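Long-range contacts in lactaldehyde dehydrogenase (Escherichia coli, PDB 2IMP), which oxidises L-lactaldehyde irreversibly to L-lactate with NAD(+), acts also on glycolaldehyde, and serves the breakdown of L-fucose and L-rhamnose: residues 409-414 with 447-452; 430-435 with 451-456; 289-294 with 387-392; 138-143 with 465-470; 259-264 with 392-397. All blocks are in the same frame, centred on the assembly; numbering follows the deposited sequence.

Contact 1. Residues 409-414 with 447-452; sequences YGLTSS and GFHAGW. With LAC (lactic acid), chain E; SO4 (sulfate ion), chain B.
One face of the H449 imidazole is covered by L411, whose CD1 stands 3.9 Å from the ring centroid and only 16° off the ring normal, a CH-pi contact displaced toward the rim. The second branch of the same leucine works at the far end of the ring, CD2 lying 3.6 Å from H449 NE2. H449 holds its CG anti to the backbone N (chi1 -163°), and the ring end that results faces the bound lactate: NE2 is 2.7 Å from lactate O. On the other ring nitrogen, ND1 is hydrogen-bonded to E434, which also binds T412 OG1, so a single carboxylate restrains both sides of the contact and probably limits rotation of the imidazole. The indole of W452 leads away from G410, and its NE1-H is donated to T472 O of the second subunit. The backbones meet in one antiparallel hydrogen-bonded pair, with W452 N donating to G410 O at 2.8 Å and 168°. With E251, E443, N286 and R161, H449 belongs to the lactate pocket of this aldehyde dehydrogenase, and the position of L411, packed on the ring, is consistent with a second-shell residue of that site.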
# COMPACT_ATOMS: atom_id res chain seq x y z
N TYR A 409 20.39 10.21 -20.54
CA TYR A 409 20.12 10.32 -19.12
C TYR A 409 18.70 10.82 -18.81
O TYR A 409 18.13 11.62 -19.56
CB TYR A 409 21.16 11.24 -18.47
CG TYR A 409 22.57 10.78 -18.72
CD1 TYR A 409 23.27 11.19 -19.86
CD2 TYR A 409 23.19 9.88 -17.86
CE1 TYR A 409 24.55 10.71 -20.13
CE2 TYR A 409 24.47 9.39 -18.12
CZ TYR A 409 25.14 9.81 -19.25
OH TYR A 409 26.40 9.32 -19.52
N GLY A 410 18.13 10.33 -17.72
CA GLY A 410 16.78 10.71 -17.36
C GLY A 410 16.54 10.73 -15.86
O GLY A 410 15.58 10.14 -15.37
N LEU A 411 17.43 11.40 -15.14
CA LEU A 411 17.30 11.49 -13.70
C LEU A 411 16.43 12.69 -13.22
O LEU A 411 15.40 12.49 -12.59
CB LEU A 411 18.69 11.57 -13.06
CG LEU A 411 18.77 11.66 -11.53
CD1 LEU A 411 18.03 10.49 -10.89
CD2 LEU A 411 20.23 11.68 -11.10
N THR A 412 16.85 13.90 -13.56
CA THR A 412 16.15 15.11 -13.13
C THR A 412 15.79 16.11 -14.26
O THR A 412 16.53 16.27 -15.23
CB THR A 412 16.99 15.89 -12.09
OG1 THR A 412 17.34 15.01 -11.01
CG2 THR A 412 16.20 17.06 -11.53
N SER A 413 14.64 16.77 -14.10
CA SER A 413 14.16 17.78 -15.05
C SER A 413 13.39 18.92 -14.35
O SER A 413 13.01 18.80 -13.18
CB SER A 413 13.24 17.13 -16.09
OG SER A 413 12.04 16.67 -15.51
N SER A 414 13.17 20.02 -15.07
CA SER A 414 12.45 21.15 -14.50
C SER A 414 11.81 22.09 -15.54
O SER A 414 12.29 22.23 -16.66
CB SER A 414 13.37 21.97 -13.59
OG SER A 414 14.35 22.66 -14.34
N GLY A 447 11.12 11.32 -0.92
CA GLY A 447 10.80 11.11 -2.32
C GLY A 447 11.47 9.84 -2.83
O GLY A 447 11.76 8.92 -2.07
N PHE A 448 11.70 9.77 -4.14
CA PHE A 448 12.38 8.62 -4.72
C PHE A 448 13.32 9.05 -5.86
O PHE A 448 12.88 9.34 -6.97
CB PHE A 448 11.37 7.57 -5.22
CG PHE A 448 11.99 6.24 -5.60
CD1 PHE A 448 13.01 5.68 -4.83
CD2 PHE A 448 11.54 5.53 -6.71
CE1 PHE A 448 13.56 4.43 -5.15
CE2 PHE A 448 12.08 4.28 -7.05
CZ PHE A 448 13.10 3.73 -6.26
N HIS A 449 14.60 9.16 -5.52
CA HIS A 449 15.63 9.54 -6.47
C HIS A 449 16.04 8.33 -7.32
O HIS A 449 16.87 7.52 -6.91
CB HIS A 449 16.84 10.07 -5.71
CG HIS A 449 17.80 10.86 -6.56
ND1 HIS A 449 17.43 12.04 -7.18
CD2 HIS A 449 19.11 10.69 -6.81
CE1 HIS A 449 18.49 12.55 -7.79
NE2 HIS A 449 19.52 11.76 -7.58
N ALA A 450 15.41 8.21 -8.48
CA ALA A 450 15.67 7.11 -9.40
C ALA A 450 15.73 7.58 -10.86
O ALA A 450 14.78 8.18 -11.37
CB ALA A 450 14.59 6.04 -9.23
N GLY A 451 16.84 7.31 -11.52
CA GLY A 451 16.99 7.77 -12.89
C GLY A 451 16.55 6.83 -13.98
O GLY A 451 16.67 5.61 -13.87
N TRP A 452 16.01 7.41 -15.04
CA TRP A 452 15.59 6.66 -16.21
C TRP A 452 16.79 6.44 -17.16
O TRP A 452 17.84 7.06 -17.00
CB TRP A 452 14.52 7.44 -16.97
CG TRP A 452 13.18 7.50 -16.29
CD1 TRP A 452 12.93 7.48 -14.95
CD2 TRP A 452 11.91 7.63 -16.94
NE1 TRP A 452 11.58 7.59 -14.72
CE2 TRP A 452 10.93 7.68 -15.93
CE3 TRP A 452 11.51 7.71 -18.28
CZ2 TRP A 452 9.56 7.81 -16.21
CZ3 TRP A 452 10.15 7.83 -18.57
CH2 TRP A 452 9.20 7.88 -17.53
C LAC E . 22.28 13.49 -5.74
CA LAC E . 23.75 13.32 -5.96
CB LAC E . 24.51 13.65 -4.67
O LAC E . 21.52 12.52 -5.86
OHN LAC E . 24.05 11.96 -6.31
OXT LAC E . 21.79 14.70 -5.45
S SO4 B . 19.25 13.93 -16.22
O1 SO4 B . 20.46 13.52 -16.96
O2 SO4 B . 19.53 13.91 -14.77
O3 SO4 B . 18.83 15.26 -16.64
O4 SO4 B . 18.17 13.00 -16.56

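Contact 2. Residues 430-435 with 451-456; sequences LKFGET and GWRKSG
R453 and K431 supply the hydrogen bonds: the arginine presents the end of its guanidinium, and NH1 and NH2 each donate to K431 O at 3.0 Å. Both bonds are bent, with N-H...O angles of 139°, as expected when two nitrogens share one acceptor. The bend in the arginine chain at chi3 (-74°) turns the group back toward residues 430-435, and NH2 makes a further bond to Y409 O.

Aromatic contacts flank this grip. Over one face of the W452 indole runs the backbone of 431-433: K431 C lies 3.5 Å above the ring plane, and G433 N approaches CD1 of W452 to 3.3 Å. K431 CB meets CZ3 of W452 at 3.5 Å, the two side chains crossing at about a right angle. On F432, R453 NH2 sits above one ring face with the two planes 85° apart; at 5.2 Å from R453 CZ to the ring centroid, the cation-pi attraction is at most weak.

The W452-S455 type II' turn, closed by S455 N to W452 O at 2.9 Å, thus carries W452 and R453 against the entry to strand 434-437, which pairs in parallel with a strand of the second subunit.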
# COMPACT_ATOMS: atom_id res chain seq x y z
N LEU A 430 7.63 14.80 -20.25
CA LEU A 430 9.01 14.64 -19.79
C LEU A 430 9.34 13.21 -19.27
O LEU A 430 8.72 12.70 -18.34
CB LEU A 430 9.31 15.67 -18.69
CG LEU A 430 9.47 17.11 -19.23
CD1 LEU A 430 9.56 18.11 -18.10
CD2 LEU A 430 10.73 17.17 -20.08
N LYS A 431 10.33 12.58 -19.89
CA LYS A 431 10.74 11.23 -19.50
C LYS A 431 11.92 11.21 -18.50
O LYS A 431 13.04 10.83 -18.84
CB LYS A 431 11.06 10.42 -20.76
CG LYS A 431 9.87 10.30 -21.69
CD LYS A 431 10.24 9.70 -23.04
CE LYS A 431 9.04 9.73 -23.99
NZ LYS A 431 9.35 9.27 -25.37
N PHE A 432 11.64 11.62 -17.27
CA PHE A 432 12.63 11.68 -16.20
C PHE A 432 12.12 11.14 -14.85
O PHE A 432 10.92 11.13 -14.59
CB PHE A 432 13.11 13.13 -16.02
CG PHE A 432 13.86 13.67 -17.20
CD1 PHE A 432 13.20 13.98 -18.39
CD2 PHE A 432 15.25 13.81 -17.16
CE1 PHE A 432 13.90 14.43 -19.50
CE2 PHE A 432 15.96 14.26 -18.27
CZ PHE A 432 15.29 14.56 -19.44
N GLY A 433 13.04 10.69 -14.00
CA GLY A 433 12.66 10.17 -12.70
C GLY A 433 12.16 11.28 -11.79
O GLY A 433 11.49 11.02 -10.78
N GLU A 434 12.49 12.52 -12.15
CA GLU A 434 12.08 13.68 -11.38
C GLU A 434 11.79 14.93 -12.23
O GLU A 434 12.51 15.22 -13.20
CB GLU A 434 13.15 14.05 -10.34
CG GLU A 434 13.54 12.96 -9.37
CD GLU A 434 14.67 13.38 -8.45
OE1 GLU A 434 15.54 14.15 -8.90
OE2 GLU A 434 14.69 12.93 -7.29
N THR A 435 10.75 15.66 -11.85
CA THR A 435 10.39 16.89 -12.53
C THR A 435 10.03 18.01 -11.54
O THR A 435 9.04 17.92 -10.81
CB THR A 435 9.18 16.70 -13.49
OG1 THR A 435 9.52 15.77 -14.52
CG2 THR A 435 8.82 18.04 -14.14
N GLY A 451 16.84 7.31 -11.52
CA GLY A 451 16.99 7.77 -12.89
C GLY A 451 16.55 6.83 -13.98
O GLY A 451 16.67 5.61 -13.87
N TRP A 452 16.01 7.41 -15.04
CA TRP A 452 15.59 6.66 -16.21
C TRP A 452 16.79 6.44 -17.16
O TRP A 452 17.84 7.06 -17.00
CB TRP A 452 14.52 7.44 -16.97
CG TRP A 452 13.18 7.50 -16.29
CD1 TRP A 452 12.93 7.48 -14.95
CD2 TRP A 452 11.91 7.63 -16.94
NE1 TRP A 452 11.58 7.59 -14.72
CE2 TRP A 452 10.93 7.68 -15.93
CE3 TRP A 452 11.51 7.71 -18.28
CZ2 TRP A 452 9.56 7.81 -16.21
CZ3 TRP A 452 10.15 7.83 -18.57
CH2 TRP A 452 9.20 7.88 -17.53
N ARG A 453 16.62 5.55 -18.14
CA ARG A 453 17.68 5.28 -19.09
C ARG A 453 19.06 5.02 -18.42
O ARG A 453 19.15 4.23 -17.49
CB ARG A 453 17.76 6.42 -20.11
CG ARG A 453 16.45 6.60 -20.91
CD ARG A 453 16.54 7.69 -21.99
NE ARG A 453 16.54 9.05 -21.45
CZ ARG A 453 15.47 9.64 -20.92
NH1 ARG A 453 14.31 9.00 -20.85
NH2 ARG A 453 15.57 10.89 -20.46
N LYS A 454 20.12 5.69 -18.88
CA LYS A 454 21.44 5.45 -18.31
C LYS A 454 21.70 6.12 -16.94
O LYS A 454 22.76 5.93 -16.35
CB LYS A 454 22.54 5.86 -19.29
CG LYS A 454 22.58 4.99 -20.54
CD LYS A 454 23.82 5.26 -21.38
CE LYS A 454 23.83 4.40 -22.64
NZ LYS A 454 25.07 4.59 -23.45
N SER A 455 20.73 6.89 -16.45
CA SER A 455 20.89 7.53 -15.15
C SER A 455 20.94 6.51 -13.99
O SER A 455 21.32 6.85 -12.87
CB SER A 455 19.75 8.53 -14.92
OG SER A 455 19.88 9.65 -15.78
N GLY A 456 20.55 5.27 -14.27
CA GLY A 456 20.62 4.26 -13.23
C GLY A 456 19.69 3.06 -13.23
O GLY A 456 18.95 2.78 -14.19

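Contact 3. Residues 289-294 with 387-392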
# COMPACT_ATOMS: atom_id res chain seq x y z
N GLU A 289 21.85 21.49 -16.35
CA GLU A 289 23.08 21.54 -17.13
C GLU A 289 22.76 21.77 -18.62
O GLU A 289 23.63 21.82 -19.48
CB GLU A 289 23.86 20.23 -16.95
CG GLU A 289 25.36 20.37 -17.23
CD GLU A 289 26.16 19.16 -16.78
OE1 GLU A 289 26.02 18.09 -17.40
OE2 GLU A 289 26.92 19.29 -15.79
N ARG A 290 21.46 21.90 -18.88
CA ARG A 290 20.90 22.17 -20.19
C ARG A 290 19.70 23.13 -20.06
O ARG A 290 18.62 22.72 -19.63
CB ARG A 290 20.42 20.88 -20.87
CG ARG A 290 21.53 19.94 -21.30
CD ARG A 290 20.96 18.79 -22.15
NE ARG A 290 20.15 17.86 -21.38
CZ ARG A 290 19.08 17.23 -21.85
NH1 ARG A 290 18.68 17.44 -23.10
NH2 ARG A 290 18.41 16.38 -21.09
N VAL A 291 19.89 24.39 -20.43
CA VAL A 291 18.83 25.36 -20.31
C VAL A 291 18.09 25.73 -21.61
O VAL A 291 18.68 26.29 -22.54
CB VAL A 291 19.37 26.66 -19.66
CG1 VAL A 291 18.23 27.59 -19.31
CG2 VAL A 291 20.18 26.32 -18.42
N TYR A 292 16.81 25.39 -21.67
CA TYR A 292 15.99 25.70 -22.83
C TYR A 292 15.05 26.89 -22.57
O TYR A 292 14.18 26.83 -21.70
CB TYR A 292 15.17 24.48 -23.26
CG TYR A 292 16.01 23.26 -23.58
CD1 TYR A 292 16.40 22.38 -22.57
CD2 TYR A 292 16.47 23.03 -24.87
CE1 TYR A 292 17.23 21.30 -22.84
CE2 TYR A 292 17.31 21.95 -25.16
CZ TYR A 292 17.68 21.09 -24.14
OH TYR A 292 18.52 20.03 -24.40
N VAL A 293 15.24 27.97 -23.33
CA VAL A 293 14.43 29.17 -23.19
C VAL A 293 13.68 29.57 -24.47
O VAL A 293 14.31 29.70 -25.52
CB VAL A 293 15.33 30.36 -22.78
CG1 VAL A 293 14.47 31.55 -22.39
CG2 VAL A 293 16.26 29.94 -21.65
N GLN A 294 12.37 29.76 -24.40
CA GLN A 294 11.67 30.14 -25.62
C GLN A 294 11.80 31.62 -26.02
O GLN A 294 12.00 32.49 -25.18
CB GLN A 294 10.20 29.72 -25.59
CG GLN A 294 9.33 30.32 -24.52
CD GLN A 294 7.87 29.98 -24.75
OE1 GLN A 294 7.01 30.25 -23.91
NE2 GLN A 294 7.57 29.38 -25.90
N PRO A 387 31.16 24.64 -13.90
CA PRO A 387 30.06 25.60 -13.98
C PRO A 387 29.74 26.14 -15.39
O PRO A 387 29.83 27.34 -15.64
CB PRO A 387 30.53 26.71 -13.05
CG PRO A 387 31.99 26.75 -13.36
CD PRO A 387 32.37 25.28 -13.37
N VAL A 388 29.36 25.24 -16.30
CA VAL A 388 29.02 25.65 -17.66
C VAL A 388 27.52 25.55 -17.97
O VAL A 388 26.93 24.47 -17.86
CB VAL A 388 29.79 24.79 -18.69
CG1 VAL A 388 29.47 25.26 -20.10
CG2 VAL A 388 31.28 24.87 -18.42
N LEU A 389 26.90 26.67 -18.34
CA LEU A 389 25.48 26.69 -18.66
C LEU A 389 25.15 26.94 -20.15
O LEU A 389 25.16 28.08 -20.62
CB LEU A 389 24.75 27.75 -17.83
CG LEU A 389 24.59 27.51 -16.33
CD1 LEU A 389 23.79 28.66 -15.73
CD2 LEU A 389 23.87 26.20 -16.08
N PRO A 390 24.87 25.87 -20.90
CA PRO A 390 24.54 26.01 -22.32
C PRO A 390 23.07 26.43 -22.47
O PRO A 390 22.19 25.85 -21.83
CB PRO A 390 24.81 24.61 -22.87
CG PRO A 390 24.37 23.74 -21.72
CD PRO A 390 24.99 24.44 -20.53
N VAL A 391 22.81 27.43 -23.29
CA VAL A 391 21.44 27.89 -23.50
C VAL A 391 20.92 27.68 -24.92
O VAL A 391 21.58 28.02 -25.90
CB VAL A 391 21.29 29.39 -23.14
CG1 VAL A 391 19.83 29.80 -23.28
CG2 VAL A 391 21.78 29.64 -21.72
N VAL A 392 19.73 27.10 -25.01
CA VAL A 392 19.10 26.83 -26.29
C VAL A 392 17.68 27.40 -26.40
O VAL A 392 16.83 27.14 -25.54
CB VAL A 392 19.06 25.30 -26.56
CG1 VAL A 392 18.32 25.02 -27.87
CG2 VAL A 392 20.47 24.75 -26.62
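V291 and V392 join two neighbouring parallel strands, 290-294 and 388-394, of the mixed sheet that also contains strands 257-260 and 409-416. The short segments approach to 4.7 Å between axes, with a signed crossing angle of -29°. Parallel pairing is established by V291 with V391 and Y292 with V392, each with CA atoms 4.8 Å apart.

The tight part is the 291-293 end, where three backbone bonds zip the strands: V291 N to P390 O, V392 N to V291 O at 2.8 Å, and V293 N to V392 O. Two CA-H...O contacts add to the closeness, V391 CA meeting V291 O and Y292 CA meeting V392 O. On one face the Y292 ring and V392 lie side by side and point the same way, CD2 of Y292 being 3.8 Å from CB of V392. The opposite face carries V291, V293 and V391; here V293 CG2 reaches V391 CG1 at 3.9 Å, and helix 298-310 covers V291 and V293 with F301.

Toward E289 the strands separate, CA atoms of E289 and L389 being 5.9 Å apart. Apolar contact is sparser there, with V291 CG2 4.4 Å from L389 CD2. No solvent side explains this looseness, since every touching residue is buried. R290 instead turns away from strand 388-394 and binds K255 O, M403 O and A404 O. At this wider end the proline ring still makes a local close approach: P390 CG lies 3.0 Å from E289 O.

Contact 4. Residues 138-143 with 465-470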
# COMPACT_ATOMS: atom_id res chain seq x y z
N LEU A 138 3.52 -13.23 2.43
CA LEU A 138 4.67 -12.62 1.80
C LEU A 138 5.50 -11.77 2.79
O LEU A 138 5.11 -10.66 3.16
CB LEU A 138 4.22 -11.77 0.60
CG LEU A 138 5.30 -11.11 -0.25
CD1 LEU A 138 4.81 -10.94 -1.69
CD2 LEU A 138 5.68 -9.75 0.36
N PHE A 139 6.61 -12.33 3.23
CA PHE A 139 7.48 -11.64 4.16
C PHE A 139 8.58 -10.82 3.48
O PHE A 139 9.05 -11.17 2.40
CB PHE A 139 8.20 -12.63 5.09
CG PHE A 139 7.28 -13.47 5.94
CD1 PHE A 139 6.70 -14.62 5.43
CD2 PHE A 139 7.06 -13.13 7.28
CE1 PHE A 139 5.92 -15.44 6.24
CE2 PHE A 139 6.27 -13.94 8.09
CZ PHE A 139 5.70 -15.10 7.57
N LYS A 140 8.98 -9.74 4.13
CA LYS A 140 10.06 -8.91 3.64
C LYS A 140 11.36 -9.23 4.41
O LYS A 140 11.45 -8.98 5.61
CB LYS A 140 9.72 -7.42 3.82
CG LYS A 140 8.58 -6.93 2.95
CD LYS A 140 8.94 -7.05 1.48
CE LYS A 140 7.85 -6.47 0.59
NZ LYS A 140 7.57 -5.05 0.95
N ARG A 141 12.33 -9.83 3.73
CA ARG A 141 13.58 -10.21 4.37
C ARG A 141 14.78 -9.38 3.89
O ARG A 141 14.73 -8.78 2.82
CB ARG A 141 13.90 -11.68 4.09
CG ARG A 141 12.77 -12.67 4.33
CD ARG A 141 12.36 -12.73 5.79
NE ARG A 141 11.53 -13.90 6.05
CZ ARG A 141 10.85 -14.11 7.18
NH1 ARG A 141 10.88 -13.21 8.15
NH2 ARG A 141 10.13 -15.21 7.32
N ALA A 142 15.84 -9.37 4.68
CA ALA A 142 17.05 -8.66 4.29
C ALA A 142 17.75 -9.40 3.13
O ALA A 142 17.51 -10.59 2.92
CB ALA A 142 18.00 -8.56 5.48
N LEU A 143 18.59 -8.70 2.38
CA LEU A 143 19.32 -9.34 1.30
C LEU A 143 20.50 -10.15 1.84
O LEU A 143 20.83 -11.22 1.34
CB LEU A 143 19.86 -8.28 0.33
CG LEU A 143 18.84 -7.30 -0.23
CD1 LEU A 143 19.52 -6.37 -1.25
CD2 LEU A 143 17.69 -8.09 -0.88
N GLY A 465 13.21 3.58 -1.74
CA GLY A 465 14.65 3.45 -1.56
C GLY A 465 14.89 2.40 -0.49
O GLY A 465 15.81 1.59 -0.59
N LEU A 466 14.06 2.42 0.55
CA LEU A 466 14.19 1.43 1.62
C LEU A 466 13.96 0.00 1.12
O LEU A 466 14.66 -0.93 1.51
CB LEU A 466 13.20 1.70 2.75
CG LEU A 466 13.34 0.69 3.90
CD1 LEU A 466 14.37 1.21 4.89
CD2 LEU A 466 12.00 0.45 4.59
N HIS A 467 12.96 -0.14 0.25
CA HIS A 467 12.61 -1.44 -0.31
C HIS A 467 13.70 -2.06 -1.19
O HIS A 467 13.72 -3.27 -1.39
CB HIS A 467 11.28 -1.36 -1.06
CG HIS A 467 10.09 -1.21 -0.16
ND1 HIS A 467 8.82 -0.95 -0.63
CD2 HIS A 467 9.98 -1.31 1.19
CE1 HIS A 467 7.98 -0.89 0.38
NE2 HIS A 467 8.66 -1.11 1.50
N GLU A 468 14.60 -1.23 -1.72
CA GLU A 468 15.69 -1.76 -2.53
C GLU A 468 16.56 -2.73 -1.69
O GLU A 468 17.24 -3.60 -2.23
CB GLU A 468 16.60 -0.64 -3.07
CG GLU A 468 16.02 0.25 -4.17
CD GLU A 468 15.53 -0.53 -5.38
OE1 GLU A 468 16.08 -1.62 -5.67
OE2 GLU A 468 14.60 -0.05 -6.06
N TYR A 469 16.52 -2.56 -0.37
CA TYR A 469 17.29 -3.39 0.54
C TYR A 469 16.52 -4.57 1.14
O TYR A 469 16.95 -5.21 2.11
CB TYR A 469 17.90 -2.53 1.66
CG TYR A 469 19.06 -1.71 1.15
CD1 TYR A 469 18.85 -0.46 0.56
CD2 TYR A 469 20.36 -2.21 1.19
CE1 TYR A 469 19.91 0.27 0.01
CE2 TYR A 469 21.43 -1.49 0.65
CZ TYR A 469 21.20 -0.25 0.06
OH TYR A 469 22.24 0.44 -0.51
N LEU A 470 15.37 -4.84 0.55
CA LEU A 470 14.53 -5.93 0.99
C LEU A 470 14.16 -6.87 -0.16
O LEU A 470 14.09 -6.46 -1.31
CB LEU A 470 13.24 -5.38 1.61
CG LEU A 470 13.37 -4.66 2.95
CD1 LEU A 470 12.11 -3.84 3.22
CD2 LEU A 470 13.61 -5.69 4.05
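A chi1 of -53° sets CG of L143 anti to its carbonyl carbon, and the extended chi2 (-177°) spreads its two methyls over the chain at 468-470. CD1 meets E468 O at 3.7 Å, CG meets Y469 O, and CD2 lies 3.8 Å from L470 C, so one leucine follows three consecutive residues of the opposite segment. K140 reaches the same segment by bends at chi2 and chi4: its amine comes over one face of the H467 imidazole, offset toward the rim, with NZ 4.1 Å from NE2. The hydrogen-bond partner of the amine is E123 O.

L470 packs on the strand backbone. Its main direction is away from strand 134-149, yet CD2 approaches R141 O to 3.5 Å, while CA makes a bent CA-H...O contact with that same oxygen at 3.4 Å. The apolar pair here is K140 CB with L470 CD2, at 4.3 Å. No hydrogen bond spans the two segments; the polar atoms near their meeting point turn to other residues. A142 N is bound by E61, A142 O by Q471, and Y469 O by N171.

The type I turn from H467 to L470, with L470 N bonded to H467 O at 3.0 Å, leads out of helix 462-467 and into strand 470-478. That strand pairs antiparallel with strand 134-149, as the backbone bonds of F139 with Q473 and R141 with Q471 establish. L143 also packs on strand 222-227, whereas the Y469 side chain fits between that strand and helix 155-168.

Contact 5. Residues 259-264 with 392-397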
# COMPACT_ATOMS: atom_id res chain seq x y z
N ILE A 259 13.42 23.91 -18.53
CA ILE A 259 12.58 24.59 -19.51
C ILE A 259 11.91 25.88 -19.00
O ILE A 259 11.08 25.86 -18.08
CB ILE A 259 11.47 23.65 -20.02
CG1 ILE A 259 12.09 22.41 -20.67
CG2 ILE A 259 10.59 24.38 -21.03
CD1 ILE A 259 11.08 21.39 -21.12
N VAL A 260 12.29 27.00 -19.61
CA VAL A 260 11.74 28.30 -19.25
C VAL A 260 10.72 28.83 -20.29
O VAL A 260 11.11 29.24 -21.38
CB VAL A 260 12.86 29.36 -19.10
CG1 VAL A 260 12.28 30.66 -18.56
CG2 VAL A 260 13.96 28.82 -18.19
N MET A 261 9.44 28.81 -19.94
CA MET A 261 8.41 29.29 -20.85
C MET A 261 8.28 30.83 -20.84
O MET A 261 8.81 31.50 -19.95
CB MET A 261 7.06 28.66 -20.49
CG MET A 261 7.06 27.14 -20.54
SD MET A 261 7.61 26.49 -22.13
CE MET A 261 6.10 26.67 -23.09
N ASP A 262 7.59 31.39 -21.84
CA ASP A 262 7.42 32.83 -21.88
C ASP A 262 6.62 33.38 -20.68
O ASP A 262 6.96 34.42 -20.12
CB ASP A 262 6.73 33.26 -23.19
CG ASP A 262 7.61 33.07 -24.42
OD1 ASP A 262 8.84 33.25 -24.31
OD2 ASP A 262 7.07 32.75 -25.49
N ASP A 263 5.58 32.65 -20.31
CA ASP A 263 4.73 33.03 -19.19
C ASP A 263 5.32 32.64 -17.83
O ASP A 263 4.60 32.49 -16.84
CB ASP A 263 3.36 32.37 -19.33
CG ASP A 263 3.39 30.89 -19.00
OD1 ASP A 263 4.36 30.22 -19.41
OD2 ASP A 263 2.46 30.40 -18.33
N ALA A 264 6.64 32.49 -17.79
CA ALA A 264 7.31 32.10 -16.56
C ALA A 264 7.83 33.25 -15.69
O ALA A 264 8.30 34.27 -16.20
CB ALA A 264 8.47 31.17 -16.90
N VAL A 392 19.73 27.10 -25.01
CA VAL A 392 19.10 26.83 -26.29
C VAL A 392 17.68 27.40 -26.40
O VAL A 392 16.83 27.14 -25.54
CB VAL A 392 19.06 25.30 -26.56
CG1 VAL A 392 18.32 25.02 -27.87
CG2 VAL A 392 20.47 24.75 -26.62
N ALA A 393 17.44 28.18 -27.44
CA ALA A 393 16.13 28.76 -27.64
C ALA A 393 15.16 27.81 -28.34
O ALA A 393 15.59 26.91 -29.06
CB ALA A 393 16.25 30.06 -28.43
N PHE A 394 13.87 28.00 -28.11
CA PHE A 394 12.85 27.17 -28.74
C PHE A 394 11.53 27.93 -28.98
O PHE A 394 11.30 28.98 -28.38
CB PHE A 394 12.59 25.92 -27.89
CG PHE A 394 11.88 26.18 -26.59
CD1 PHE A 394 10.49 26.24 -26.54
CD2 PHE A 394 12.59 26.38 -25.42
CE1 PHE A 394 9.82 26.49 -25.34
CE2 PHE A 394 11.94 26.62 -24.21
CZ PHE A 394 10.56 26.68 -24.17
N ASP A 395 10.69 27.39 -29.86
CA ASP A 395 9.42 28.03 -30.17
C ASP A 395 8.21 27.46 -29.40
O ASP A 395 7.47 28.21 -28.76
CB ASP A 395 9.15 27.94 -31.68
CG ASP A 395 10.18 28.71 -32.50
OD1 ASP A 395 10.25 29.95 -32.37
OD2 ASP A 395 10.92 28.07 -33.28
N THR A 396 8.02 26.15 -29.45
CA THR A 396 6.89 25.54 -28.76
C THR A 396 7.25 24.54 -27.63
O THR A 396 8.35 23.99 -27.60
CB THR A 396 5.96 24.83 -29.75
OG1 THR A 396 6.64 23.73 -30.35
CG2 THR A 396 5.51 25.79 -30.84
N LEU A 397 6.31 24.34 -26.72
CA LEU A 397 6.50 23.41 -25.62
C LEU A 397 6.98 22.04 -26.12
O LEU A 397 7.87 21.42 -25.54
CB LEU A 397 5.20 23.24 -24.84
CG LEU A 397 5.25 22.25 -23.66
CD1 LEU A 397 6.21 22.77 -22.61
CD2 LEU A 397 3.85 22.08 -23.08
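A Met-aromatic contact in the apolar layer at the ends of strands 257-260 and 388-394 joins M261 to F394. The sulfur lies at the ring edge: SD is 4.8 Å from the F394 centroid and 82° off the ring normal, and it reaches CZ at 3.6 Å. Bends at chi2 and chi3 curl the methionine, turning its terminal methyl off the ring edge to L397, where CE of M261 meets CD1 of L397 at 3.9 Å. Each of these side-chain pairs crosses at about a right angle.

F394 has CG between its backbone N and carbonyl carbon (chi1 71°), a crowded position that sends the ring across toward residues 259-261. Its tip gathers the remaining contacts: CZ lies 3.9 Å from I259 CG2 and 3.8 Å from V260 O, both approaching obliquely. Since strand 290-294 runs between the two strands in the sheet, the CA atoms of V260 and A393 stay 9.5 Å apart, and the ring spans the gap above Y292 and Q294. Helix 397-405 starts at L397, and its A400 also packs on both I259 and F394.

No hydrogen bond crosses between the segments, and the five touching residues are all buried. The contact therefore rests on dispersion and shape, with at most a modest electrostatic attraction between the sulfur and the positive rim of the phenyl ring.

Four of the five contacts reach one mixed sheet. Strand 290-294 lies between 388-394 (contact 3) and 257-260 (contact 5), which adjoins 409-416 of contact 1; contacts 3 and 5 share V392, centres 12 Å apart. Contacts 1 and 2, centres 4 Å apart, share G451 and W452 and place the H449 loop and strand 434-437 beside the second subunit, into which the sheet continues. Contact 4 belongs to another sheet, its centre about 40 Å from that of contact 3. Its segments enclose the others along the chain, contacts 3 and 5 closing before 1 and 2 open: the chain leaves that sheet, builds the other, and returns through helix 462-467 to pair strand 470-478 with 134-149.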